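Local coordinates for fucoxanthin chlorophyll a/c-binding protein Lhcq11 (Chaetoceros gracilis, PDB 6L4U) that probably harvests light for photosystem I in a diatom, binding chlorophylls a and c together with carotenoids and passing their excitation energy on, at residues I60-T72 with A84-R96. Sequence-based numbering, arbitrary orientation.
Sequences ISKEAILSSPDTT and AEIGSAETLAWYR. With CLA (chlorophyll a), chain B.
In this light-harvesting protein the segment 60-72 packs across the start of the long helix 89-115, and together they wall one rim of a chlorophyll a site. Ile-65, from the short helical turn 62-65, lays CG2 on Leu-92 CG at 3.7 Å and equally on Arg-96 CB, while CD1 extends to Ala-93. Leu-92, its CG anti to the backbone N (chi1 -161°), splits its branches: CD2 meets Lys-62 CG and Leu-66 CD1, and Leu-92 CD1 touches chlorophyll CBA at 3.7 Å. Leu-66 crosses Leu-92 at about a right angle and sends CD2 to within 3.4 Å of chlorophyll O2D. Lys-62 runs extended past Ala-89, whose CB abuts Ile-60 O, and delivers NZ to Ala-84 O in a short hydrogen bond of 2.5 Å. The ammonium lies in the carbonyl plane, at a C=O...N angle of 149°, and ties the turn to the loop ahead of the helix, where Ser-88 is the N-cap. Arg-96 bends at chi2 and chi3, bringing its guanidinium alongside 66-69. Arg-96 NH2 gives chlorophyll O1D a nearly straight hydrogen bond (2.5 Å, 170°). Ser-68 O lies over one guanidinium face without being hydrogen-bonded to it, and methyl CMA of the pigment lies over the opposite face, toward its rim. Ile-65 O sits at the edge of the group. The cis peptide before Pro-69 then leads the chain to helix 208-230, where Asp-70 makes a salt bridge with Lys-216. Arg-96, held between Ser-68 O and the pigment methyl CMA, thus bonds the carbomethoxy carbonyl; its positive charge would probably polarise that ester carbonyl, and the bond helps to fix the rotation of the carbomethoxy group.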
loop_
_atom_site.group_PDB
_atom_site.type_symbol
_atom_site.label_atom_id
_atom_site.label_comp_id
_atom_site.label_asym_id
_atom_site.label_seq_id
_atom_site.Cartn_x
_atom_site.Cartn_y
_atom_site.Cartn_z
ATOM N N ILE Y 60 32.606 -16.180 -63.457
ATOM C CA ILE Y 60 32.152 -16.538 -64.794
ATOM C C ILE Y 60 31.071 -15.550 -65.224
ATOM O O ILE Y 60 30.140 -15.279 -64.467
ATOM C CB ILE Y 60 31.642 -17.993 -64.838
ATOM C CG1 ILE Y 60 32.713 -18.951 -64.316
ATOM C CG2 ILE Y 60 31.264 -18.389 -66.253
ATOM C CD1 ILE Y 60 33.996 -18.952 -65.127
ATOM N N SER Y 61 31.201 -15.002 -66.430
ATOM C CA SER Y 61 30.251 -14.039 -66.961
ATOM C C SER Y 61 29.005 -14.749 -67.492
ATOM O O SER Y 61 28.870 -15.971 -67.415
ATOM C CB SER Y 61 30.901 -13.188 -68.053
ATOM O OG SER Y 61 29.969 -12.267 -68.595
ATOM N N LYS Y 62 28.082 -13.959 -68.047
ATOM C CA LYS Y 62 26.836 -14.522 -68.560
ATOM C C LYS Y 62 27.043 -15.198 -69.910
ATOM O O LYS Y 62 26.491 -16.276 -70.160
ATOM C CB LYS Y 62 25.768 -13.434 -68.670
ATOM C CG LYS Y 62 24.975 -13.199 -67.394
ATOM C CD LYS Y 62 23.848 -12.203 -67.617
ATOM C CE LYS Y 62 23.029 -12.008 -66.353
ATOM N NZ LYS Y 62 21.647 -11.538 -66.638
ATOM N N GLU Y 63 27.825 -14.577 -70.795
ATOM C CA GLU Y 63 28.055 -15.147 -72.117
ATOM C C GLU Y 63 28.950 -16.378 -72.071
ATOM O O GLU Y 63 28.928 -17.178 -73.011
ATOM C CB GLU Y 63 28.652 -14.093 -73.054
ATOM C CG GLU Y 63 30.073 -13.668 -72.714
ATOM C CD GLU Y 63 30.134 -12.508 -71.738
ATOM O OE1 GLU Y 63 29.093 -12.170 -71.133
ATOM O OE2 GLU Y 63 31.233 -11.940 -71.561
ATOM N N ALA Y 64 29.735 -16.548 -71.006
ATOM C CA ALA Y 64 30.496 -17.778 -70.838
ATOM C C ALA Y 64 29.623 -18.915 -70.325
ATOM O O ALA Y 64 29.975 -20.086 -70.494
ATOM C CB ALA Y 64 31.671 -17.547 -69.889
ATOM N N ILE Y 65 28.492 -18.589 -69.696
ATOM C CA ILE Y 65 27.559 -19.621 -69.263
ATOM C C ILE Y 65 26.732 -20.114 -70.444
ATOM O O ILE Y 65 26.602 -21.323 -70.670
ATOM C CB ILE Y 65 26.666 -19.089 -68.127
ATOM C CG1 ILE Y 65 27.478 -18.918 -66.842
ATOM C CG2 ILE Y 65 25.484 -20.015 -67.883
ATOM C CD1 ILE Y 65 27.964 -20.217 -66.249
ATOM N N LEU Y 66 26.191 -19.187 -71.235
ATOM C CA LEU Y 66 25.312 -19.532 -72.346
ATOM C C LEU Y 66 26.064 -19.909 -73.617
ATOM O O LEU Y 66 25.443 -19.970 -74.683
ATOM C CB LEU Y 66 24.359 -18.373 -72.639
ATOM C CG LEU Y 66 23.390 -18.021 -71.510
ATOM C CD1 LEU Y 66 22.828 -16.622 -71.709
ATOM C CD2 LEU Y 66 22.279 -19.048 -71.399
ATOM N N SER Y 67 27.368 -20.156 -73.540
ATOM C CA SER Y 67 28.100 -20.757 -74.644
ATOM C C SER Y 67 28.123 -22.277 -74.565
ATOM O O SER Y 67 28.821 -22.914 -75.359
ATOM C CB SER Y 67 29.530 -20.215 -74.687
ATOM O OG SER Y 67 29.537 -18.801 -74.741
ATOM N N SER Y 68 27.372 -22.866 -73.633
ATOM C CA SER Y 68 27.322 -24.298 -73.416
ATOM C C SER Y 68 25.899 -24.670 -73.030
ATOM O O SER Y 68 25.361 -24.093 -72.074
ATOM C CB SER Y 68 28.289 -24.743 -72.314
ATOM O OG SER Y 68 29.634 -24.485 -72.674
ATOM N N PRO Y 69 25.256 -25.608 -73.744
ATOM C CA PRO Y 69 25.739 -26.292 -74.944
ATOM C C PRO Y 69 25.492 -25.469 -76.199
ATOM O O PRO Y 69 25.125 -24.299 -76.093
ATOM C CB PRO Y 69 24.910 -27.574 -74.962
ATOM C CG PRO Y 69 23.619 -27.158 -74.366
ATOM C CD PRO Y 69 23.964 -26.153 -73.296
ATOM N N ASP Y 70 25.697 -26.071 -77.367
ATOM C CA ASP Y 70 25.390 -25.393 -78.616
ATOM C C ASP Y 70 23.884 -25.237 -78.782
ATOM O O ASP Y 70 23.091 -26.031 -78.268
ATOM C CB ASP Y 70 25.980 -26.157 -79.801
ATOM C CG ASP Y 70 25.768 -27.651 -79.691
ATOM O OD1 ASP Y 70 25.449 -28.122 -78.582
ATOM O OD2 ASP Y 70 25.931 -28.356 -80.709
ATOM N N THR Y 71 23.495 -24.200 -79.517
ATOM C CA THR Y 71 22.093 -23.832 -79.641
ATOM C C THR Y 71 21.559 -24.232 -81.007
ATOM O O THR Y 71 20.808 -23.479 -81.634
ATOM C CB THR Y 71 21.920 -22.331 -79.426
ATOM O OG1 THR Y 71 22.581 -21.619 -80.480
ATOM C CG2 THR Y 71 22.516 -21.910 -78.094
ATOM N N THR Y 72 21.954 -25.412 -81.476
ATOM C CA THR Y 72 21.633 -25.862 -82.823
ATOM C C THR Y 72 20.233 -26.454 -82.961
ATOM O O THR Y 72 19.542 -26.162 -83.942
ATOM C CB THR Y 72 22.695 -26.863 -83.300
ATOM O OG1 THR Y 72 22.275 -27.466 -84.529
ATOM C CG2 THR Y 72 23.002 -27.927 -82.248
ATOM N N ALA Y 84 17.338 -15.564 -67.956
ATOM C CA ALA Y 84 18.761 -15.258 -67.914
ATOM C C ALA Y 84 19.039 -13.765 -67.877
ATOM O O ALA Y 84 20.164 -13.368 -67.557
ATOM C CB ALA Y 84 19.476 -15.875 -69.117
ATOM N N GLU Y 85 18.049 -12.934 -68.192
ATOM C CA GLU Y 85 18.217 -11.490 -68.216
ATOM C C GLU Y 85 17.874 -10.817 -66.895
ATOM O O GLU Y 85 18.187 -9.635 -66.723
ATOM C CB GLU Y 85 17.366 -10.877 -69.337
ATOM C CG GLU Y 85 17.905 -11.118 -70.742
ATOM C CD GLU Y 85 17.524 -12.469 -71.319
ATOM O OE1 GLU Y 85 16.772 -13.219 -70.661
ATOM O OE2 GLU Y 85 17.986 -12.783 -72.436
ATOM N N ILE Y 86 17.245 -11.526 -65.965
ATOM C CA ILE Y 86 16.859 -10.964 -64.678
ATOM C C ILE Y 86 17.801 -11.534 -63.629
ATOM O O ILE Y 86 17.743 -12.726 -63.306
ATOM C CB ILE Y 86 15.397 -11.267 -64.334
ATOM C CG1 ILE Y 86 14.474 -10.681 -65.399
ATOM C CG2 ILE Y 86 15.058 -10.677 -62.983
ATOM C CD1 ILE Y 86 13.057 -11.171 -65.307
ATOM N N GLY Y 87 18.657 -10.684 -63.091
ATOM C CA GLY Y 87 19.668 -11.086 -62.145
ATOM C C GLY Y 87 21.047 -10.610 -62.553
ATOM O O GLY Y 87 21.215 -9.624 -63.276
ATOM N N SER Y 88 22.050 -11.333 -62.078
ATOM C CA SER Y 88 23.438 -11.035 -62.378
ATOM C C SER Y 88 24.107 -12.263 -62.985
ATOM O O SER Y 88 23.474 -13.303 -63.195
ATOM C CB SER Y 88 24.155 -10.567 -61.113
ATOM O OG SER Y 88 24.049 -11.538 -60.087
ATOM N N ALA Y 89 25.405 -12.138 -63.269
ATOM C CA ALA Y 89 26.174 -13.277 -63.755
ATOM C C ALA Y 89 26.376 -14.328 -62.676
ATOM O O ALA Y 89 26.603 -15.498 -63.001
ATOM C CB ALA Y 89 27.525 -12.809 -64.293
ATOM N N GLU Y 90 26.304 -13.933 -61.404
ATOM C CA GLU Y 90 26.315 -14.895 -60.309
ATOM C C GLU Y 90 25.044 -15.738 -60.312
ATOM O O GLU Y 90 25.085 -16.937 -60.009
ATOM C CB GLU Y 90 26.493 -14.146 -58.986
ATOM C CG GLU Y 90 26.216 -14.938 -57.720
ATOM C CD GLU Y 90 26.272 -14.074 -56.474
ATOM O OE1 GLU Y 90 26.589 -14.606 -55.389
ATOM O OE2 GLU Y 90 26.003 -12.860 -56.578
ATOM N N THR Y 91 23.916 -15.140 -60.690
ATOM C CA THR Y 91 22.641 -15.843 -60.745
ATOM C C THR Y 91 22.556 -16.834 -61.894
ATOM O O THR Y 91 21.988 -17.916 -61.714
ATOM C CB THR Y 91 21.495 -14.832 -60.848
ATOM O OG1 THR Y 91 21.739 -13.742 -59.953
ATOM C CG2 THR Y 91 20.180 -15.477 -60.477
ATOM N N LEU Y 92 23.111 -16.501 -63.060
ATOM C CA LEU Y 92 23.096 -17.431 -64.180
ATOM C C LEU Y 92 24.023 -18.615 -63.948
ATOM O O LEU Y 92 23.776 -19.703 -64.477
ATOM C CB LEU Y 92 23.478 -16.705 -65.469
ATOM C CG LEU Y 92 23.090 -17.390 -66.778
ATOM C CD1 LEU Y 92 21.658 -17.880 -66.726
ATOM C CD2 LEU Y 92 23.289 -16.461 -67.951
ATOM N N ALA Y 93 25.085 -18.424 -63.160
ATOM C CA ALA Y 93 25.956 -19.538 -62.809
ATOM C C ALA Y 93 25.256 -20.520 -61.883
ATOM O O ALA Y 93 25.536 -21.723 -61.932
ATOM C CB ALA Y 93 27.238 -19.018 -62.162
ATOM N N TRP Y 94 24.347 -20.032 -61.038
ATOM C CA TRP Y 94 23.523 -20.934 -60.245
ATOM C C TRP Y 94 22.526 -21.680 -61.119
ATOM O O TRP Y 94 22.173 -22.824 -60.816
ATOM C CB TRP Y 94 22.794 -20.157 -59.151
ATOM C CG TRP Y 94 21.964 -21.025 -58.273
ATOM C CD1 TRP Y 94 20.619 -21.223 -58.351
ATOM C CD2 TRP Y 94 22.426 -21.834 -57.191
ATOM N NE1 TRP Y 94 20.213 -22.100 -57.379
ATOM C CE2 TRP Y 94 21.305 -22.491 -56.652
ATOM C CE3 TRP Y 94 23.680 -22.066 -56.623
ATOM C CZ2 TRP Y 94 21.400 -23.361 -55.572
ATOM C CZ3 TRP Y 94 23.774 -22.926 -55.554
ATOM C CH2 TRP Y 94 22.642 -23.569 -55.042
ATOM N N TYR Y 95 22.074 -21.054 -62.207
ATOM C CA TYR Y 95 21.180 -21.736 -63.134
ATOM C C TYR Y 95 21.916 -22.823 -63.906
ATOM O O TYR Y 95 21.331 -23.857 -64.243
ATOM C CB TYR Y 95 20.554 -20.733 -64.104
ATOM C CG TYR Y 95 19.549 -19.776 -63.503
ATOM C CD1 TYR Y 95 19.002 -19.996 -62.247
ATOM C CD2 TYR Y 95 19.144 -18.648 -64.205
ATOM C CE1 TYR Y 95 18.091 -19.116 -61.707
ATOM C CE2 TYR Y 95 18.231 -17.766 -63.673
ATOM C CZ TYR Y 95 17.708 -18.005 -62.424
ATOM O OH TYR Y 95 16.797 -17.127 -61.889
ATOM N N ARG Y 96 23.201 -22.611 -64.199
ATOM C CA ARG Y 96 23.950 -23.608 -64.956
ATOM C C ARG Y 96 24.379 -24.767 -64.067
ATOM O O ARG Y 96 24.345 -25.926 -64.496
ATOM C CB ARG Y 96 25.161 -22.960 -65.626
ATOM C CG ARG Y 96 26.015 -23.905 -66.462
ATOM C CD ARG Y 96 25.188 -24.698 -67.467
ATOM N NE ARG Y 96 24.859 -23.918 -68.652
ATOM C CZ ARG Y 96 23.752 -24.083 -69.365
ATOM N NH1 ARG Y 96 22.865 -25.004 -69.012
ATOM N NH2 ARG Y 96 23.532 -23.328 -70.430
HETATM MG MG CLA B . 17.960 -25.643 -69.256
HETATM C CHA CLA B . 19.025 -23.099 -71.331
HETATM C CHB CLA B . 18.889 -23.759 -66.588
HETATM C CHC CLA B . 16.433 -27.932 -67.307
HETATM C CHD CLA B . 16.436 -27.250 -72.240
HETATM N NA CLA B . 18.763 -23.750 -68.987
HETATM C C1A CLA B . 19.217 -22.909 -69.846
HETATM C C2A CLA B . 19.909 -21.682 -69.291
HETATM C C3A CLA B . 19.900 -21.985 -67.808
HETATM C C4A CLA B . 19.125 -23.255 -67.800
HETATM C CMA CLA B . 21.326 -22.284 -67.370
HETATM C CAA CLA B . 19.038 -20.424 -69.536
HETATM C CBA CLA B . 18.721 -19.454 -68.392
HETATM C CGA CLA B . 17.322 -19.688 -67.873
HETATM O O1A CLA B . 16.344 -19.308 -68.490
HETATM O O2A CLA B . 17.152 -20.399 -66.619
HETATM N NB CLA B . 17.695 -25.805 -67.239
HETATM C C1B CLA B . 18.176 -25.006 -66.289
HETATM C C2B CLA B . 17.923 -25.472 -64.898
HETATM C C3B CLA B . 17.181 -26.726 -65.128
HETATM C C4B CLA B . 17.097 -26.820 -66.610
HETATM C CMB CLA B . 18.297 -24.853 -63.584
HETATM C CAB CLA B . 16.642 -27.661 -64.110
HETATM C CBB CLA B . 15.349 -27.905 -64.022
HETATM N NC CLA B . 16.711 -27.227 -69.700
HETATM C C1C CLA B . 16.205 -28.041 -68.757
HETATM C C2C CLA B . 15.342 -29.137 -69.275
HETATM C C3C CLA B . 15.355 -28.920 -70.726
HETATM C C4C CLA B . 16.225 -27.730 -70.866
HETATM C CMC CLA B . 14.611 -30.221 -68.539
HETATM C CAC CLA B . 14.656 -29.721 -71.798
HETATM C CBC CLA B . 13.306 -29.075 -72.005
HETATM N ND CLA B . 17.678 -25.326 -71.249
HETATM C C1D CLA B . 17.192 -26.019 -72.408
HETATM C C2D CLA B . 17.512 -25.410 -73.718
HETATM C C3D CLA B . 18.271 -24.227 -73.251
HETATM C C4D CLA B . 18.305 -24.261 -71.867
HETATM C CMD CLA B . 17.254 -25.726 -75.162
HETATM C CAD CLA B . 18.985 -23.014 -73.693
HETATM O OBD CLA B . 19.168 -22.659 -74.912
HETATM C CBD CLA B . 19.511 -22.320 -72.505
HETATM C CGD CLA B . 20.989 -22.543 -72.560
HETATM O O1D CLA B . 21.507 -23.437 -71.915
HETATM O O2D CLA B . 21.826 -21.720 -73.409
HETATM C CED CLA B . 23.089 -22.223 -73.829
HETATM C C1 CLA B . 16.111 -21.359 -66.550
HETATM C C2 CLA B . 15.401 -21.397 -65.217
HETATM C C3 CLA B . 14.860 -22.547 -64.775
HETATM C C4 CLA B . 14.943 -23.800 -65.598
HETATM C C5 CLA B . 14.138 -22.599 -63.452
HETATM C C6 CLA B . 12.621 -22.554 -63.617
HETATM C C7 CLA B . 12.008 -23.943 -63.469
HETATM C C8 CLA B . 10.495 -23.912 -63.530
HETATM C C9 CLA B . 9.907 -24.173 -62.149
HETATM C C10 CLA B . 10.015 -24.935 -64.550
HETATM C C11 CLA B . 8.496 -24.984 -64.617
HETATM C C12 CLA B . 8.026 -26.394 -64.936
HETATM C C13 CLA B . 8.355 -26.758 -66.377
HETATM C C14 CLA B . 7.438 -26.031 -67.353
HETATM C C15 CLA B . 8.253 -28.267 -66.535
HETATM C C16 CLA B . 6.826 -28.777 -66.370
HETATM C C17 CLA B . 6.687 -30.198 -66.905
HETATM C C18 CLA B . 7.622 -31.153 -66.176
HETATM C C19 CLA B . 8.445 -31.971 -67.165
HETATM C C20 CLA B . 6.847 -32.056 -65.224
#